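Local coordinates for protease (PDB 5EUF), which is a zinc metallopeptidase of the M16 family that probably cleaves the cytoplasmic domain of the human junctional adhesion molecule A, at residues E32-Y37 with I90-I95; Y37-R42 with S184-P189; L195-V200 with D367-F372. One frame throughout, in Å; residues are numbered along the deposited sequence.

All three contacts gather on or beside the six-stranded mixed sheet. Interaction 1 pairs strands 30-37 and 91-98 inside it. Interaction 2 starts where strand 30-37 ends and shares Tyr37 with interaction 1; their centres lie about 12 Å apart, and along the chain their segments alternate. Interaction 3 sets strand 192-198, the other neighbour of strand 30-37, against helix 365-376. Its centre is about 10 Å from that of interaction 1 and about 21 Å from that of interaction 2, and it opens after both have closed. Strands from early and middle parts of the chain thus meet in one sheet, and a late helix packs against it. Interactions 1 and 2 bring tyrosines close to the presumed catalytic Glu56.

Interaction 1 of 3, residues E32-Y37 with I90-I95; sequences EVDVLY and ITRYFI
Glu32-Tyr37 and Thr91-Ile95 pair as neighbouring antiparallel strands in the six-stranded mixed sheet. Val33 with Ile95, Val35 with Tyr93 and Tyr37 with Thr91 are hydrogen-bonded pairs, each joined by two N-H...O=C bonds. The bond from Val35 N to Tyr93 O is 2.8 Å long and nearly straight. Asp34-Phe94 and Leu36-Arg92 are the non-hydrogen-bonded pairs between them.

On the face toward helix 365-376, Arg92 holds two acids. Its CG lies anti to the backbone N (chi1 175°) and the chain stays extended to NE. This runs the aliphatic part of the arginine alongside Leu36, whose CD2 is 3.6 Å from Arg92 CG, and carries the guanidinium on to the acids. Arg92 NE then meets Asp34 OD2 at 3.1 Å, and Arg92 NH1 meets Glu32 OE1 at 3.1 Å. The result is a salt-bridge network. The shared arginine probably offsets the repulsion between the two neighbouring carboxylates. Phe94 CD2 lies over one face of the guanidinium, toward its rim.

This sheet belongs to the M16 peptidase fold, and its opposite face looks toward helix 102-113. There Tyr37 and Tyr93 meet rim to rim, with Tyr37 CD2 3.7 Å from Tyr93 CE2 and the planes at 86°. Tyr93 OH bonds to Tyr187 OH, and the Tyr93 side chain lies about 4 Å from that of Glu56, the probable catalytic proton acceptor.

Interaction 2 of 3, residues Y37-R42 with S184-P189; sequences YKVGSR and SLYYQP
Tyr37 and Val39, on either side of an inverse gamma turn centred on Lys38, face Tyr187 and Tyr186 at the end of helix 176-186, with CA atoms 6.5 Å apart for Tyr37 and Tyr187. A weak backbone bond from Val39 N to Tyr37 O closes the turn. Tyr187 is the first residue to leave the helical conformation.

The main side-chain contact is a face-to-face stack of Tyr37 and Tyr187. Their ring planes are 24° apart and their centroids 4.0 Å apart. The two side chains cross at about a right angle, which sends their hydroxyls in different directions. Tyr187 CD2 sits over the centre of the Tyr37 ring, and its closest approach is 3.4 Å to Tyr37 CZ. The Tyr187 ring has its own polar tether, because Tyr187 OH is hydrogen-bonded to Tyr93 OH.

The stack ties the end of a strand of the six-stranded sheet to the loop that leads from helix 176-186 into strand 192-198 of the same sheet. It is near the presumed catalytic centre of this M16 peptidase. The Tyr187 side chain is about 6 Å from that of Glu56 and about 8 Å from that of the zinc ligand His53.

Beside the stack, Val39 reaches Tyr186 with both methyls. Val39 CG1 lies obliquely against the tyrosine ring, 3.5 Å from Tyr186 CG. Val39 CG2 packs 3.5 Å from Tyr186 CB, beside the carbonyl of Tyr186. That carbonyl oxygen accepts a hydrogen bond from Asn191 ND2. The neighbouring Gln188 turns its amide back to the helix end, where Gln188 NE2 donates to Leu185 O at 2.9 Å.

Interaction 3 of 3, residues L195-V200 with D367-F372; sequences LVVGDV and DVAGLF
Val197 on strand 192-198 and Val368 and Ala369 on helix 365-376 bring their aliphatic groups together in a buried, apolar contact. Val197 points toward the helix and divides its two methyls between these residues. With chi1 at -179°, the CG1 branch extends away from the backbone N and meets Val368. The two valine side chains are set at a slant, with Val197 CG1 3.8 Å from Val368 CG1. The other methyl, Val197 CG2, rests on Ala369 at 4.0 Å from its CB. The small alanine side chain also touches Glu32 and Asp34 of the adjoining strand 30-37.

Leu195, two residues earlier on the same face, uses a single methyl. Leu195 CD2 lies 3.7 Å from Ala369 O and 4.1 Å from Phe372 CB. Leu195 and Phe372 cross at about a right angle. Phe372 sets out toward the strand, but its ring turns away, so CB makes the contact. The phenylalanine side chain continues to Val22 on strand 18-23, which Leu195 and Val197 also touch.

Val196, between them, points away from the helix and packs on helices 102-113 and 202-213. The strand is therefore covered on both faces. The short strand and helix axes come within 8.3 Å, and their directions differ by 147°. The contact is plain structural packing, and the Phe372 side chain is about 13 Å from a bound zinc ion. It is layered alpha/beta packing, in which helix 365-376 from late in the chain lies against one face of the six-stranded mixed sheet of the M16 peptidase fold.

Interaction 1 of 3, residues E32-Y37 with I90-I95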
# COMPACT_ATOMS: atom_id res chain seq x y z
N GLU B 32 29.42 9.09 -23.91
CA GLU B 32 28.44 8.20 -23.30
C GLU B 32 27.08 8.37 -23.97
O GLU B 32 26.59 9.49 -24.13
CB GLU B 32 28.32 8.46 -21.79
CG GLU B 32 27.30 7.55 -21.12
CD GLU B 32 27.30 7.67 -19.61
OE1 GLU B 32 26.21 7.83 -19.03
OE2 GLU B 32 28.39 7.58 -19.01
N VAL B 33 26.48 7.25 -24.36
CA VAL B 33 25.19 7.27 -25.03
C VAL B 33 24.08 6.86 -24.08
O VAL B 33 23.98 5.69 -23.70
CB VAL B 33 25.18 6.33 -26.25
CG1 VAL B 33 23.88 6.47 -27.02
CG2 VAL B 33 26.37 6.63 -27.15
N ASP B 34 23.23 7.81 -23.70
CA ASP B 34 22.17 7.56 -22.74
C ASP B 34 20.79 7.45 -23.37
O ASP B 34 20.44 8.21 -24.28
CB ASP B 34 22.13 8.65 -21.67
CG ASP B 34 23.21 8.49 -20.63
OD1 ASP B 34 24.38 8.82 -20.93
OD2 ASP B 34 22.89 8.04 -19.51
N VAL B 35 20.00 6.49 -22.88
CA VAL B 35 18.58 6.43 -23.18
C VAL B 35 17.80 6.46 -21.88
O VAL B 35 17.87 5.52 -21.08
CB VAL B 35 18.21 5.17 -23.97
CG1 VAL B 35 16.70 5.04 -24.08
CG2 VAL B 35 18.83 5.21 -25.36
N LEU B 36 17.06 7.54 -21.65
CA LEU B 36 16.30 7.70 -20.43
C LEU B 36 14.81 7.46 -20.66
O LEU B 36 14.22 8.03 -21.58
CB LEU B 36 16.50 9.09 -19.85
CG LEU B 36 17.92 9.66 -19.84
CD1 LEU B 36 17.89 11.08 -19.31
CD2 LEU B 36 18.83 8.78 -19.01
N TYR B 37 14.21 6.61 -19.84
CA TYR B 37 12.77 6.43 -19.86
C TYR B 37 12.16 7.04 -18.61
O TYR B 37 12.59 6.75 -17.49
CB TYR B 37 12.41 4.95 -19.97
CG TYR B 37 12.73 4.33 -21.31
CD1 TYR B 37 11.86 4.47 -22.39
CD2 TYR B 37 13.90 3.60 -21.50
CE1 TYR B 37 12.15 3.89 -23.61
CE2 TYR B 37 14.19 3.02 -22.71
CZ TYR B 37 13.32 3.17 -23.77
OH TYR B 37 13.62 2.60 -24.99
N ILE B 90 12.95 7.10 -12.57
CA ILE B 90 13.59 7.06 -13.88
C ILE B 90 14.26 5.72 -14.17
O ILE B 90 14.92 5.14 -13.30
CB ILE B 90 14.63 8.20 -14.01
CG1 ILE B 90 15.49 8.04 -15.27
CG2 ILE B 90 15.53 8.26 -12.78
CD1 ILE B 90 16.66 8.99 -15.33
N THR B 91 14.05 5.21 -15.38
CA THR B 91 14.79 4.05 -15.88
C THR B 91 15.87 4.54 -16.84
O THR B 91 15.59 5.31 -17.75
CB THR B 91 13.87 3.04 -16.60
OG1 THR B 91 12.90 2.53 -15.68
CG2 THR B 91 14.69 1.89 -17.15
N ARG B 92 17.10 4.08 -16.64
CA ARG B 92 18.24 4.65 -17.35
C ARG B 92 19.21 3.62 -17.92
O ARG B 92 19.71 2.75 -17.20
CB ARG B 92 18.99 5.60 -16.42
CG ARG B 92 20.27 6.19 -16.98
CD ARG B 92 20.79 7.27 -16.05
NE ARG B 92 22.05 7.86 -16.51
CZ ARG B 92 23.25 7.49 -16.07
NH1 ARG B 92 24.33 8.08 -16.55
NH2 ARG B 92 23.36 6.53 -15.16
N TYR B 93 19.48 3.72 -19.22
CA TYR B 93 20.45 2.87 -19.90
C TYR B 93 21.55 3.72 -20.51
O TYR B 93 21.28 4.81 -21.02
CB TYR B 93 19.77 2.03 -21.00
CG TYR B 93 18.57 1.23 -20.56
CD1 TYR B 93 18.70 -0.09 -20.13
CD2 TYR B 93 17.29 1.78 -20.59
CE1 TYR B 93 17.60 -0.83 -19.73
CE2 TYR B 93 16.19 1.05 -20.20
CZ TYR B 93 16.35 -0.26 -19.77
OH TYR B 93 15.25 -0.99 -19.38
N PHE B 94 22.79 3.23 -20.49
CA PHE B 94 23.88 3.97 -21.12
C PHE B 94 25.04 3.08 -21.58
O PHE B 94 25.34 2.06 -20.97
CB PHE B 94 24.41 5.06 -20.18
CG PHE B 94 25.00 4.53 -18.90
CD1 PHE B 94 26.34 4.20 -18.83
CD2 PHE B 94 24.21 4.39 -17.77
CE1 PHE B 94 26.89 3.71 -17.65
CE2 PHE B 94 24.75 3.91 -16.59
CZ PHE B 94 26.09 3.57 -16.53
N ILE B 95 25.68 3.50 -22.67
CA ILE B 95 26.87 2.83 -23.19
C ILE B 95 28.09 3.73 -23.08
O ILE B 95 28.06 4.88 -23.51
CB ILE B 95 26.69 2.41 -24.67
CG1 ILE B 95 25.59 1.36 -24.81
CG2 ILE B 95 28.00 1.87 -25.23
CD1 ILE B 95 25.38 0.90 -26.24

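Interaction 2 of 3, residues Y37-R42 with S184-P189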
# COMPACT_ATOMS: atom_id res chain seq x y z
N TYR B 37 14.21 6.61 -19.84
CA TYR B 37 12.77 6.43 -19.86
C TYR B 37 12.16 7.04 -18.61
O TYR B 37 12.59 6.75 -17.49
CB TYR B 37 12.41 4.95 -19.97
CG TYR B 37 12.73 4.33 -21.31
CD1 TYR B 37 11.86 4.47 -22.39
CD2 TYR B 37 13.90 3.60 -21.50
CE1 TYR B 37 12.15 3.89 -23.61
CE2 TYR B 37 14.19 3.02 -22.71
CZ TYR B 37 13.32 3.17 -23.77
OH TYR B 37 13.62 2.60 -24.99
N LYS B 38 11.15 7.88 -18.79
CA LYS B 38 10.47 8.52 -17.66
C LYS B 38 9.56 7.52 -16.95
O LYS B 38 8.36 7.75 -16.83
CB LYS B 38 9.66 9.73 -18.13
CG LYS B 38 10.49 10.78 -18.84
CD LYS B 38 9.60 11.92 -19.33
CE LYS B 38 10.42 13.02 -19.98
NZ LYS B 38 9.55 14.10 -20.53
N VAL B 39 10.15 6.41 -16.50
CA VAL B 39 9.42 5.37 -15.79
C VAL B 39 10.19 4.88 -14.58
O VAL B 39 11.42 4.81 -14.61
CB VAL B 39 9.14 4.14 -16.68
CG1 VAL B 39 7.83 3.49 -16.26
CG2 VAL B 39 9.12 4.52 -18.15
N GLY B 40 9.47 4.53 -13.53
CA GLY B 40 10.08 3.98 -12.34
C GLY B 40 9.06 3.19 -11.55
O GLY B 40 8.02 2.81 -12.07
N SER B 41 9.37 2.95 -10.28
CA SER B 41 8.45 2.24 -9.41
C SER B 41 7.24 3.11 -9.07
O SER B 41 6.22 2.60 -8.61
CB SER B 41 9.16 1.79 -8.13
OG SER B 41 9.62 2.91 -7.38
N ARG B 42 7.37 4.41 -9.31
CA ARG B 42 6.30 5.35 -9.01
C ARG B 42 5.16 5.22 -10.02
O ARG B 42 4.05 5.71 -9.79
CB ARG B 42 6.82 6.79 -8.99
CG ARG B 42 6.81 7.46 -10.34
CD ARG B 42 7.24 8.91 -10.27
NE ARG B 42 6.67 9.67 -11.37
CZ ARG B 42 5.62 10.48 -11.25
NH1 ARG B 42 5.05 10.63 -10.06
NH2 ARG B 42 5.15 11.13 -12.30
N SER B 184 5.11 -1.51 -23.41
CA SER B 184 4.61 -0.82 -24.60
C SER B 184 3.98 0.53 -24.25
O SER B 184 3.88 1.42 -25.10
CB SER B 184 3.60 -1.69 -25.34
OG SER B 184 2.41 -1.84 -24.59
N LEU B 185 3.55 0.67 -23.00
CA LEU B 185 2.94 1.92 -22.55
C LEU B 185 3.98 2.94 -22.12
O LEU B 185 3.88 4.12 -22.45
CB LEU B 185 1.97 1.65 -21.39
CG LEU B 185 1.39 2.89 -20.70
CD1 LEU B 185 0.62 3.75 -21.69
CD2 LEU B 185 0.50 2.48 -19.54
N TYR B 186 4.99 2.48 -21.39
CA TYR B 186 5.95 3.39 -20.77
C TYR B 186 7.28 3.51 -21.52
O TYR B 186 8.09 4.38 -21.20
CB TYR B 186 6.20 2.97 -19.33
CG TYR B 186 5.04 3.23 -18.40
CD1 TYR B 186 4.72 4.52 -18.00
CD2 TYR B 186 4.25 2.19 -17.92
CE1 TYR B 186 3.65 4.77 -17.16
CE2 TYR B 186 3.18 2.42 -17.07
CZ TYR B 186 2.89 3.72 -16.69
OH TYR B 186 1.83 3.96 -15.85
N TYR B 187 7.50 2.66 -22.52
CA TYR B 187 8.71 2.75 -23.33
C TYR B 187 8.41 3.28 -24.73
O TYR B 187 9.01 2.84 -25.72
CB TYR B 187 9.40 1.38 -23.43
CG TYR B 187 10.23 1.02 -22.23
CD1 TYR B 187 9.70 1.07 -20.95
CD2 TYR B 187 11.55 0.59 -22.37
CE1 TYR B 187 10.46 0.73 -19.84
CE2 TYR B 187 12.32 0.25 -21.27
CZ TYR B 187 11.76 0.32 -20.01
OH TYR B 187 12.51 -0.02 -18.91
N GLN B 188 7.47 4.21 -24.81
CA GLN B 188 7.20 4.90 -26.06
C GLN B 188 8.26 5.98 -26.27
O GLN B 188 8.80 6.51 -25.30
CB GLN B 188 5.80 5.52 -26.05
CG GLN B 188 4.69 4.56 -25.67
CD GLN B 188 3.32 5.19 -25.79
OE1 GLN B 188 3.03 5.88 -26.77
NE2 GLN B 188 2.47 4.97 -24.80
N PRO B 189 8.56 6.29 -27.53
CA PRO B 189 9.48 7.39 -27.87
C PRO B 189 9.08 8.71 -27.22
O PRO B 189 9.95 9.47 -26.79
CB PRO B 189 9.36 7.48 -29.40
CG PRO B 189 9.00 6.09 -29.82
CD PRO B 189 8.14 5.53 -28.72

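Interaction 3 of 3, residues L195-V200 with D367-F372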
# COMPACT_ATOMS: atom_id res chain seq x y z
N LEU B 195 20.23 10.87 -24.68
CA LEU B 195 21.23 11.83 -24.23
C LEU B 195 22.63 11.38 -24.62
O LEU B 195 23.03 10.26 -24.34
CB LEU B 195 21.13 12.01 -22.71
CG LEU B 195 22.22 12.81 -21.99
CD1 LEU B 195 22.15 14.28 -22.35
CD2 LEU B 195 22.11 12.62 -20.49
N VAL B 196 23.38 12.27 -25.27
CA VAL B 196 24.75 11.96 -25.67
C VAL B 196 25.73 13.01 -25.13
O VAL B 196 25.62 14.20 -25.44
CB VAL B 196 24.89 11.88 -27.20
CG1 VAL B 196 26.35 11.64 -27.58
CG2 VAL B 196 24.00 10.78 -27.77
N VAL B 197 26.67 12.55 -24.31
CA VAL B 197 27.63 13.44 -23.67
C VAL B 197 29.06 12.99 -23.97
O VAL B 197 29.37 11.80 -23.93
CB VAL B 197 27.42 13.48 -22.13
CG1 VAL B 197 28.42 14.42 -21.47
CG2 VAL B 197 26.00 13.89 -21.80
N GLY B 198 29.94 13.94 -24.28
CA GLY B 198 31.33 13.64 -24.53
C GLY B 198 31.93 14.43 -25.67
O GLY B 198 31.53 15.56 -25.93
N ASP B 199 32.91 13.83 -26.34
CA ASP B 199 33.57 14.48 -27.47
C ASP B 199 32.91 14.07 -28.78
O ASP B 199 33.35 13.12 -29.44
CB ASP B 199 35.07 14.13 -27.48
CG ASP B 199 35.83 14.86 -28.57
OD1 ASP B 199 35.54 16.06 -28.81
OD2 ASP B 199 36.72 14.25 -29.19
N VAL B 200 31.86 14.79 -29.16
CA VAL B 200 31.12 14.49 -30.38
C VAL B 200 30.31 15.70 -30.84
O VAL B 200 29.82 16.48 -30.02
CB VAL B 200 30.18 13.27 -30.18
CG1 VAL B 200 29.12 13.56 -29.11
CG2 VAL B 200 29.53 12.86 -31.49
N ASP B 367 29.98 11.52 -15.51
CA ASP B 367 29.49 12.35 -14.41
C ASP B 367 28.50 13.39 -14.92
O ASP B 367 27.45 13.61 -14.32
CB ASP B 367 30.65 13.03 -13.69
CG ASP B 367 31.54 12.04 -12.96
OD1 ASP B 367 31.02 11.02 -12.47
OD2 ASP B 367 32.76 12.29 -12.86
N VAL B 368 28.84 14.03 -16.04
CA VAL B 368 27.99 15.05 -16.64
C VAL B 368 26.65 14.47 -17.08
O VAL B 368 25.60 15.08 -16.87
CB VAL B 368 28.68 15.72 -17.84
CG1 VAL B 368 27.75 16.74 -18.49
CG2 VAL B 368 29.97 16.39 -17.40
N ALA B 369 26.70 13.28 -17.67
CA ALA B 369 25.49 12.59 -18.10
C ALA B 369 24.57 12.33 -16.91
O ALA B 369 23.37 12.62 -16.97
CB ALA B 369 25.84 11.29 -18.80
N GLY B 370 25.13 11.80 -15.83
CA GLY B 370 24.38 11.51 -14.63
C GLY B 370 23.69 12.74 -14.05
O GLY B 370 22.59 12.64 -13.51
N LEU B 371 24.33 13.89 -14.17
CA LEU B 371 23.73 15.14 -13.71
C LEU B 371 22.53 15.52 -14.58
O LEU B 371 21.43 15.74 -14.08
CB LEU B 371 24.76 16.27 -13.72
CG LEU B 371 25.92 16.14 -12.73
CD1 LEU B 371 26.85 17.34 -12.84
CD2 LEU B 371 25.40 15.99 -11.31
N PHE B 372 22.76 15.59 -15.89
CA PHE B 372 21.71 15.95 -16.84
C PHE B 372 20.54 14.98 -16.82
O PHE B 372 19.39 15.40 -16.93
CB PHE B 372 22.28 16.04 -18.25
CG PHE B 372 22.92 17.36 -18.58
CD1 PHE B 372 24.24 17.60 -18.28
CD2 PHE B 372 22.18 18.35 -19.20
CE1 PHE B 372 24.83 18.81 -18.58
CE2 PHE B 372 22.76 19.57 -19.51
CZ PHE B 372 24.09 19.80 -19.20